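Local coordinates for protein carbohydrate esterase family 2 (CE2) (PDB 4XVH) that probably removes acetyl groups from xylan and related plant polysaccharides, joining an SGNH-type esterase domain to a beta-sandwich carbohydrate-binding domain, at residues L5-P10 / Q183-Y188; L15-T20 / Y188-A193; Q111-G116 / R201-D206. All blocks are in the same frame, centred on the assembly; numbering follows the deposited sequence.

Contact 1: L5-P10 / Q183-Y188; sequences LGRVNP and QLYTRY
Arg7 reaches out of the loop after strand 3-5 and spreads its guanidinium against the turn that carries Tyr185 and Arg187, while Asn9 lies flat on the Tyr188 ring. The contact is a seam between two domains: the loop 5-10 belongs to the jelly-roll beta sandwich, the partner to the SGNH-type esterase domain. Two carbonyls of the type I beta turn from Leu184 to Arg187 share one nitrogen. Arg7 NH1 meets Tyr185 O at 2.8 Å and, by a more bent bond, Arg187 O at 3.0 Å; the Tyr185 oxygen lies near the guanidinium plane, but NH1 stands well above the carbonyl plane of Tyr185. The other nitrogen, NH2, comes down over one face of the Tyr185 ring, near its rim, in a cation-pi contact with Arg7 CZ 4.6 Å from the ring centre. The ring is itself anchored, its OH bonded to Asp113. With CG anti to the backbone N (chi1 -177°) and a bend only at chi3, the Arg7 chain runs past Tyr188, its CD 3.2 Å from Tyr188 O. An alanine here would remove the guanidinium and is likely to leave the carbonyls of Tyr185 and Arg187 without this shared donor and one face of the tyrosine ring without its cation. At the other end, Asn9 stacks on Tyr188: the amide and ring planes are 12° apart, and Asn9 CA sits over the ring centre, 3.5 Å from the centroid. The amide oxygen accepts from Ala11 N, and the nitrogen bonds to Asp192. Pro10 CD packs 3.6 Å from Tyr188 CZ. In the plane of this ring, a water joins Tyr188 OH, at 2.9 Å, to Val8 N.

Contact 2: L15-T20 / Y188-A193; sequences LSWPGT and YGANDA
Trp17 and Ser16 carry this contact from the side of the loop 15-20, the indole lying under Ala190 and the hydroxyl taking its backbone N-H. The tight part is the indole and this hydroxyl. Trp17 NE1 donates to Tyr188 O at 2.8 Å; the oxygen lies at the ring edge, close to the ring plane, and the N-H...O angle of 142° makes the bond noticeably bent. The same ring offers a face to Ala190, whose CB stands 3.8 Å from the centroid of the six-membered ring, almost straight above it, in a CH-pi contact; Ala190 CA comes to 3.5 Å from Trp17 CZ2. Edge and face are thus used by successive parts of one chain, which probably limits rotation of the indole. Trp17 CG stands anti to its carbonyl carbon (chi1 -64°), sending the ring across to the esterase domain, where it also touches Val159 of strand 155-160. Beside it, Ser16 OG accepts from Ala190 N at 2.9 Å. Each side of this domain junction carries a turn. Trp17 begins a type II turn to Thr20 in the beta-sandwich domain and alone of that turn makes the contact; Gly189 begins a type I turn to Asp192 in the SGNH-type domain. Gly189 N is held by Asp192 OD2, which approaches so closely that a CB on Gly189 would clash with it. The looser side begins with a water 2.8 Å from Ser16 OG. This water lies 3.3 Å from OD1 of the exposed Asn191, a long bond it may donate. That asparagine barely touches the loop 15-20, and its side chain lies about 7 Å from the polyether bound in this crystal.

Contact 3: Q111-G116 / R201-D206; sequences QIDIIG and RSWSPD
Gln111, the first residue of strand 111-116, meets the loop 201-206 with both backbone and side chain. Gln111 N donates to Asp206 OD2 at 2.8 Å, and Gln111 O accepts from Asp206 N at 2.8 Å, so one aspartate pairs with both backbone polar groups. Its side chain, extended beyond CG, slides past Trp203 in the opposite direction: Gln111 CB lies over the six-membered ring of Trp203, 3.8 Å from the centroid, and the amide plane is tilted 37° to the indole. At the far end Gln111 OE1 takes a nearly straight bond from Ser204 N at 2.7 Å, while NE2 makes only a weak one to Ser202 O. Ile112 turns its side chain away from the loop, leaving its O near the indole edge. Asp113 OD1 receives Trp203 NE1 at 2.7 Å, on the syn side and within the ring plane; OD2 binds the hydroxyl of Tyr185. Pro205 CG packs on this carboxylate, 3.5 Å from Asp113 OD1. The strand lies within the parallel sheet of the Rossmann-like SGNH fold, Ile112 bonded to strand 155-160 and Asp113 to strand 207-211, with Ile115 packed on helix 228-243.

In the fold
Contacts 1 and 2 hold the same two parts together, the beta-sandwich domain and the loop that follows helix 181-184, and they share Tyr188: its ring serves contact 1 and its carbonyl accepts the indole bond of contact 2. Contact 3 stays inside the esterase domain, at the start of an inner strand of the parallel sheet. Contact 2 is largely buried; contacts 1 and 3 are partly so. A cation and stacked flat groups dominate contact 1, an indole and a hydroxyl contact 2, and paired backbone and carboxylate bonds contact 3. Asn9 ND2 and Asp192 OD2 link contacts 1 and 2, while Tyr185 OH and Asp113 OD2 tie contact 1 to contact 3; contacts 2 and 3 do not touch.

Contact 1: L5-P10 / Q183-Y188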
# COMPACT_ATOMS: atom_id res chain seq x y z
N LEU A 5 -11.07 5.72 4.73
CA LEU A 5 -9.64 5.60 4.87
C LEU A 5 -8.99 5.32 3.52
O LEU A 5 -9.46 4.46 2.78
CB LEU A 5 -9.31 4.48 5.86
CG LEU A 5 -10.03 4.63 7.20
CD1 LEU A 5 -9.77 3.44 8.14
CD2 LEU A 5 -9.58 5.93 7.84
N GLY A 6 -7.92 6.04 3.21
CA GLY A 6 -7.22 5.81 1.96
C GLY A 6 -7.93 6.46 0.79
O GLY A 6 -8.89 7.23 0.97
N ARG A 7 -7.50 6.13 -0.43
CA ARG A 7 -8.04 6.76 -1.61
C ARG A 7 -9.29 6.00 -2.05
O ARG A 7 -9.18 4.89 -2.59
CB ARG A 7 -6.98 6.79 -2.72
CG ARG A 7 -7.42 7.51 -4.00
CD ARG A 7 -6.36 7.38 -5.08
NE ARG A 7 -5.16 8.16 -4.78
CZ ARG A 7 -4.22 8.41 -5.68
NH1 ARG A 7 -4.36 7.91 -6.92
NH2 ARG A 7 -3.15 9.17 -5.38
N VAL A 8 -10.47 6.57 -1.77
CA VAL A 8 -11.74 5.91 -2.09
C VAL A 8 -12.62 6.86 -2.87
O VAL A 8 -12.93 7.95 -2.41
CB VAL A 8 -12.48 5.44 -0.83
CG1 VAL A 8 -13.86 4.82 -1.17
CG2 VAL A 8 -11.60 4.41 -0.06
N ASN A 9 -13.00 6.45 -4.08
CA ASN A 9 -13.84 7.30 -4.92
C ASN A 9 -15.23 7.41 -4.28
O ASN A 9 -15.94 6.43 -4.18
CB ASN A 9 -13.94 6.71 -6.32
CG ASN A 9 -14.65 7.62 -7.32
OD1 ASN A 9 -15.35 8.57 -6.95
ND2 ASN A 9 -14.48 7.30 -8.60
N PRO A 10 -15.61 8.62 -3.83
CA PRO A 10 -16.92 8.74 -3.19
C PRO A 10 -18.10 8.51 -4.15
O PRO A 10 -19.20 8.30 -3.66
CB PRO A 10 -16.94 10.17 -2.65
CG PRO A 10 -15.98 10.93 -3.53
CD PRO A 10 -14.91 9.92 -3.93
N GLN A 183 0.90 5.90 -14.15
CA GLN A 183 -0.43 6.01 -14.73
C GLN A 183 -1.51 5.61 -13.72
O GLN A 183 -2.54 6.27 -13.62
CB GLN A 183 -0.54 5.14 -16.01
CG GLN A 183 -1.93 5.08 -16.64
CD GLN A 183 -1.95 4.16 -17.89
OE1 GLN A 183 -0.91 3.64 -18.29
NE2 GLN A 183 -3.13 3.97 -18.49
N LEU A 184 -1.29 4.50 -13.02
CA LEU A 184 -2.25 4.00 -12.06
C LEU A 184 -2.46 5.01 -10.94
O LEU A 184 -3.56 5.16 -10.42
CB LEU A 184 -1.79 2.65 -11.50
CG LEU A 184 -1.85 1.57 -12.62
CD1 LEU A 184 -1.33 0.21 -12.16
CD2 LEU A 184 -3.25 1.45 -13.23
N TYR A 185 -1.38 5.69 -10.55
CA TYR A 185 -1.46 6.73 -9.52
C TYR A 185 -2.37 7.92 -9.89
O TYR A 185 -2.72 8.73 -9.01
CB TYR A 185 -0.06 7.24 -9.20
CG TYR A 185 0.06 8.14 -7.98
CD1 TYR A 185 -0.05 7.61 -6.68
CD2 TYR A 185 0.33 9.48 -8.12
CE1 TYR A 185 0.09 8.44 -5.57
CE2 TYR A 185 0.46 10.29 -7.03
CZ TYR A 185 0.34 9.79 -5.76
OH TYR A 185 0.51 10.64 -4.69
N THR A 186 -2.79 8.03 -11.16
CA THR A 186 -3.72 9.11 -11.53
C THR A 186 -5.18 8.72 -11.36
O THR A 186 -6.09 9.54 -11.58
CB THR A 186 -3.56 9.59 -12.99
OG1 THR A 186 -3.97 8.55 -13.88
CG2 THR A 186 -2.11 9.98 -13.31
N ARG A 187 -5.43 7.47 -10.98
CA ARG A 187 -6.79 6.95 -10.95
C ARG A 187 -7.39 7.04 -9.56
O ARG A 187 -6.66 6.91 -8.61
CB ARG A 187 -6.81 5.48 -11.42
CG ARG A 187 -6.35 5.29 -12.87
CD ARG A 187 -6.32 3.80 -13.21
NE ARG A 187 -6.06 3.60 -14.63
CZ ARG A 187 -6.14 2.41 -15.22
NH1 ARG A 187 -6.48 1.34 -14.51
NH2 ARG A 187 -5.88 2.31 -16.51
N TYR A 188 -8.71 7.22 -9.45
CA TYR A 188 -9.33 7.26 -8.13
C TYR A 188 -9.31 5.85 -7.55
O TYR A 188 -8.47 5.54 -6.71
CB TYR A 188 -10.79 7.76 -8.17
CG TYR A 188 -11.09 8.63 -6.95
CD1 TYR A 188 -11.70 9.88 -7.08
CD2 TYR A 188 -10.58 8.28 -5.70
CE1 TYR A 188 -11.93 10.68 -5.96
CE2 TYR A 188 -10.78 9.07 -4.58
CZ TYR A 188 -11.46 10.26 -4.72
OH TYR A 188 -11.62 11.03 -3.59
O HOH W 1 -10.30 9.77 -1.37

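Contact 2: L15-T20 / Y188-A193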
# COMPACT_ATOMS: atom_id res chain seq x y z
N LEU A 15 -13.89 0.02 -2.21
CA LEU A 15 -12.62 -0.26 -1.56
C LEU A 15 -11.76 -1.01 -2.56
O LEU A 15 -11.87 -2.23 -2.72
CB LEU A 15 -12.82 -1.06 -0.29
CG LEU A 15 -13.80 -0.40 0.70
CD1 LEU A 15 -13.82 -1.30 1.94
CD2 LEU A 15 -13.38 1.04 1.08
N SER A 16 -10.92 -0.26 -3.25
CA SER A 16 -10.14 -0.78 -4.36
C SER A 16 -8.66 -0.92 -3.98
O SER A 16 -8.12 -2.02 -3.98
CB SER A 16 -10.27 0.16 -5.57
OG SER A 16 -9.44 -0.29 -6.62
N TRP A 17 -8.00 0.19 -3.65
CA TRP A 17 -6.59 0.09 -3.24
C TRP A 17 -6.43 -0.68 -1.91
O TRP A 17 -7.34 -0.74 -1.08
CB TRP A 17 -6.00 1.51 -3.13
CG TRP A 17 -5.96 2.25 -4.43
CD1 TRP A 17 -6.72 3.34 -4.78
CD2 TRP A 17 -5.17 1.92 -5.60
NE1 TRP A 17 -6.42 3.73 -6.08
CE2 TRP A 17 -5.47 2.88 -6.60
CE3 TRP A 17 -4.24 0.91 -5.89
CZ2 TRP A 17 -4.87 2.86 -7.87
CZ3 TRP A 17 -3.64 0.90 -7.15
CH2 TRP A 17 -3.95 1.87 -8.11
N PRO A 18 -5.25 -1.29 -1.70
CA PRO A 18 -4.95 -1.94 -0.42
C PRO A 18 -5.05 -0.93 0.71
O PRO A 18 -4.71 0.24 0.51
CB PRO A 18 -3.49 -2.40 -0.57
CG PRO A 18 -3.27 -2.49 -2.06
CD PRO A 18 -4.09 -1.33 -2.61
N GLY A 19 -5.51 -1.38 1.87
CA GLY A 19 -5.53 -0.52 3.05
C GLY A 19 -6.74 0.37 3.12
O GLY A 19 -6.97 0.98 4.17
N THR A 20 -7.53 0.47 2.04
CA THR A 20 -8.68 1.38 2.10
C THR A 20 -9.79 0.82 2.99
O THR A 20 -9.89 -0.39 3.21
CB THR A 20 -9.27 1.66 0.71
OG1 THR A 20 -9.51 0.43 0.03
CG2 THR A 20 -8.28 2.55 -0.11
N TYR A 188 -8.71 7.22 -9.45
CA TYR A 188 -9.33 7.26 -8.13
C TYR A 188 -9.31 5.85 -7.55
O TYR A 188 -8.47 5.54 -6.71
CB TYR A 188 -10.79 7.76 -8.17
CG TYR A 188 -11.09 8.63 -6.95
CD1 TYR A 188 -11.70 9.88 -7.08
CD2 TYR A 188 -10.58 8.28 -5.70
CE1 TYR A 188 -11.93 10.68 -5.96
CE2 TYR A 188 -10.78 9.07 -4.58
CZ TYR A 188 -11.46 10.26 -4.72
OH TYR A 188 -11.62 11.03 -3.59
N GLY A 189 -10.24 5.00 -8.00
CA GLY A 189 -10.14 3.58 -7.70
C GLY A 189 -9.23 2.97 -8.74
O GLY A 189 -9.08 3.54 -9.83
N ALA A 190 -8.66 1.81 -8.43
CA ALA A 190 -7.65 1.21 -9.31
C ALA A 190 -8.11 0.96 -10.73
O ALA A 190 -7.27 0.99 -11.63
CB ALA A 190 -7.15 -0.11 -8.73
N ASN A 191 -9.40 0.69 -10.95
CA ASN A 191 -9.86 0.43 -12.31
C ASN A 191 -10.66 1.59 -12.87
O ASN A 191 -11.33 1.43 -13.85
CB ASN A 191 -10.70 -0.84 -12.38
CG ASN A 191 -9.95 -2.05 -11.92
OD1 ASN A 191 -10.42 -2.79 -11.06
ND2 ASN A 191 -8.79 -2.29 -12.50
N ASP A 192 -10.61 2.74 -12.21
CA ASP A 192 -11.31 3.92 -12.73
C ASP A 192 -10.50 4.55 -13.88
O ASP A 192 -9.37 4.15 -14.15
CB ASP A 192 -11.58 4.92 -11.60
CG ASP A 192 -12.57 4.35 -10.56
OD1 ASP A 192 -13.29 3.40 -10.92
OD2 ASP A 192 -12.66 4.87 -9.42
N ALA A 193 -11.09 5.52 -14.57
CA ALA A 193 -10.44 6.16 -15.71
C ALA A 193 -9.12 6.80 -15.31
O ALA A 193 -8.96 7.28 -14.18
CB ALA A 193 -11.34 7.19 -16.32
O HOH W 2 -10.73 -2.44 -7.80

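Contact 3: Q111-G116 / R201-D206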
# COMPACT_ATOMS: atom_id res chain seq x y z
N GLN A 111 0.03 12.89 7.25
CA GLN A 111 -0.52 12.09 6.13
C GLN A 111 0.61 11.58 5.26
O GLN A 111 1.54 12.35 4.92
CB GLN A 111 -1.50 12.93 5.27
CG GLN A 111 -2.72 13.50 6.05
CD GLN A 111 -3.61 14.41 5.18
OE1 GLN A 111 -3.12 15.04 4.25
NE2 GLN A 111 -4.91 14.46 5.47
N ILE A 112 0.52 10.32 4.83
CA ILE A 112 1.60 9.70 4.07
C ILE A 112 1.07 8.87 2.89
O ILE A 112 0.19 8.02 3.08
CB ILE A 112 2.44 8.78 5.00
CG1 ILE A 112 3.10 9.59 6.14
CG2 ILE A 112 3.47 8.02 4.23
CD1 ILE A 112 3.94 8.70 7.10
N ASP A 113 1.61 9.09 1.69
CA ASP A 113 1.34 8.20 0.56
C ASP A 113 2.41 7.11 0.49
O ASP A 113 3.60 7.39 0.67
CB ASP A 113 1.33 8.95 -0.77
CG ASP A 113 -0.04 9.56 -1.10
OD1 ASP A 113 -0.91 9.58 -0.20
OD2 ASP A 113 -0.23 10.04 -2.25
N ILE A 114 1.99 5.88 0.19
CA ILE A 114 2.93 4.80 -0.02
C ILE A 114 2.67 4.16 -1.37
O ILE A 114 1.61 3.62 -1.60
CB ILE A 114 2.80 3.75 1.07
CG1 ILE A 114 2.66 4.45 2.45
CG2 ILE A 114 3.98 2.78 1.01
CD1 ILE A 114 1.83 3.71 3.45
N ILE A 115 3.64 4.25 -2.28
CA ILE A 115 3.40 3.86 -3.67
C ILE A 115 4.34 2.71 -4.04
O ILE A 115 5.54 2.85 -3.82
CB ILE A 115 3.64 5.03 -4.63
CG1 ILE A 115 2.79 6.25 -4.23
CG2 ILE A 115 3.38 4.57 -6.09
CD1 ILE A 115 3.29 7.59 -4.84
N GLY A 116 3.82 1.62 -4.59
CA GLY A 116 4.70 0.53 -4.95
C GLY A 116 4.07 -0.66 -5.62
O GLY A 116 3.03 -0.54 -6.30
N ARG A 201 -7.71 18.77 -1.97
CA ARG A 201 -6.79 19.44 -1.05
C ARG A 201 -7.00 18.97 0.39
O ARG A 201 -6.23 19.31 1.29
CB ARG A 201 -6.99 20.96 -1.19
CG ARG A 201 -5.93 21.82 -0.49
CD ARG A 201 -4.55 21.31 -0.84
NE ARG A 201 -3.46 22.09 -0.23
CZ ARG A 201 -3.06 21.94 1.02
NH1 ARG A 201 -3.70 21.09 1.84
NH2 ARG A 201 -2.03 22.66 1.48
N SER A 202 -8.06 18.19 0.61
CA SER A 202 -8.28 17.55 1.91
C SER A 202 -7.20 16.51 2.20
O SER A 202 -6.96 16.13 3.37
CB SER A 202 -9.68 16.89 1.97
OG SER A 202 -9.93 16.01 0.87
N TRP A 203 -6.50 16.07 1.15
CA TRP A 203 -5.43 15.08 1.33
C TRP A 203 -4.13 15.67 0.77
O TRP A 203 -4.03 15.94 -0.43
CB TRP A 203 -5.77 13.73 0.63
CG TRP A 203 -4.70 12.63 0.79
CD1 TRP A 203 -3.86 12.15 -0.19
CD2 TRP A 203 -4.39 11.88 1.98
NE1 TRP A 203 -3.04 11.16 0.33
CE2 TRP A 203 -3.35 10.97 1.65
CE3 TRP A 203 -4.89 11.89 3.29
CZ2 TRP A 203 -2.79 10.10 2.59
CZ3 TRP A 203 -4.34 11.01 4.23
CH2 TRP A 203 -3.29 10.13 3.87
N SER A 204 -3.15 15.88 1.64
CA SER A 204 -1.94 16.56 1.24
C SER A 204 -0.75 15.94 1.99
O SER A 204 -0.38 16.42 3.07
CB SER A 204 -2.04 18.07 1.54
OG SER A 204 -0.89 18.75 1.05
N PRO A 205 -0.18 14.87 1.43
CA PRO A 205 0.83 14.09 2.15
C PRO A 205 2.04 14.90 2.57
O PRO A 205 2.60 15.67 1.76
CB PRO A 205 1.24 13.03 1.14
CG PRO A 205 0.08 12.86 0.25
CD PRO A 205 -0.63 14.19 0.19
N ASP A 206 2.43 14.73 3.83
CA ASP A 206 3.67 15.26 4.33
C ASP A 206 4.84 14.49 3.76
O ASP A 206 5.95 15.02 3.57
CB ASP A 206 3.72 15.18 5.84
CG ASP A 206 2.56 15.86 6.49
OD1 ASP A 206 2.68 17.05 6.79
OD2 ASP A 206 1.53 15.19 6.71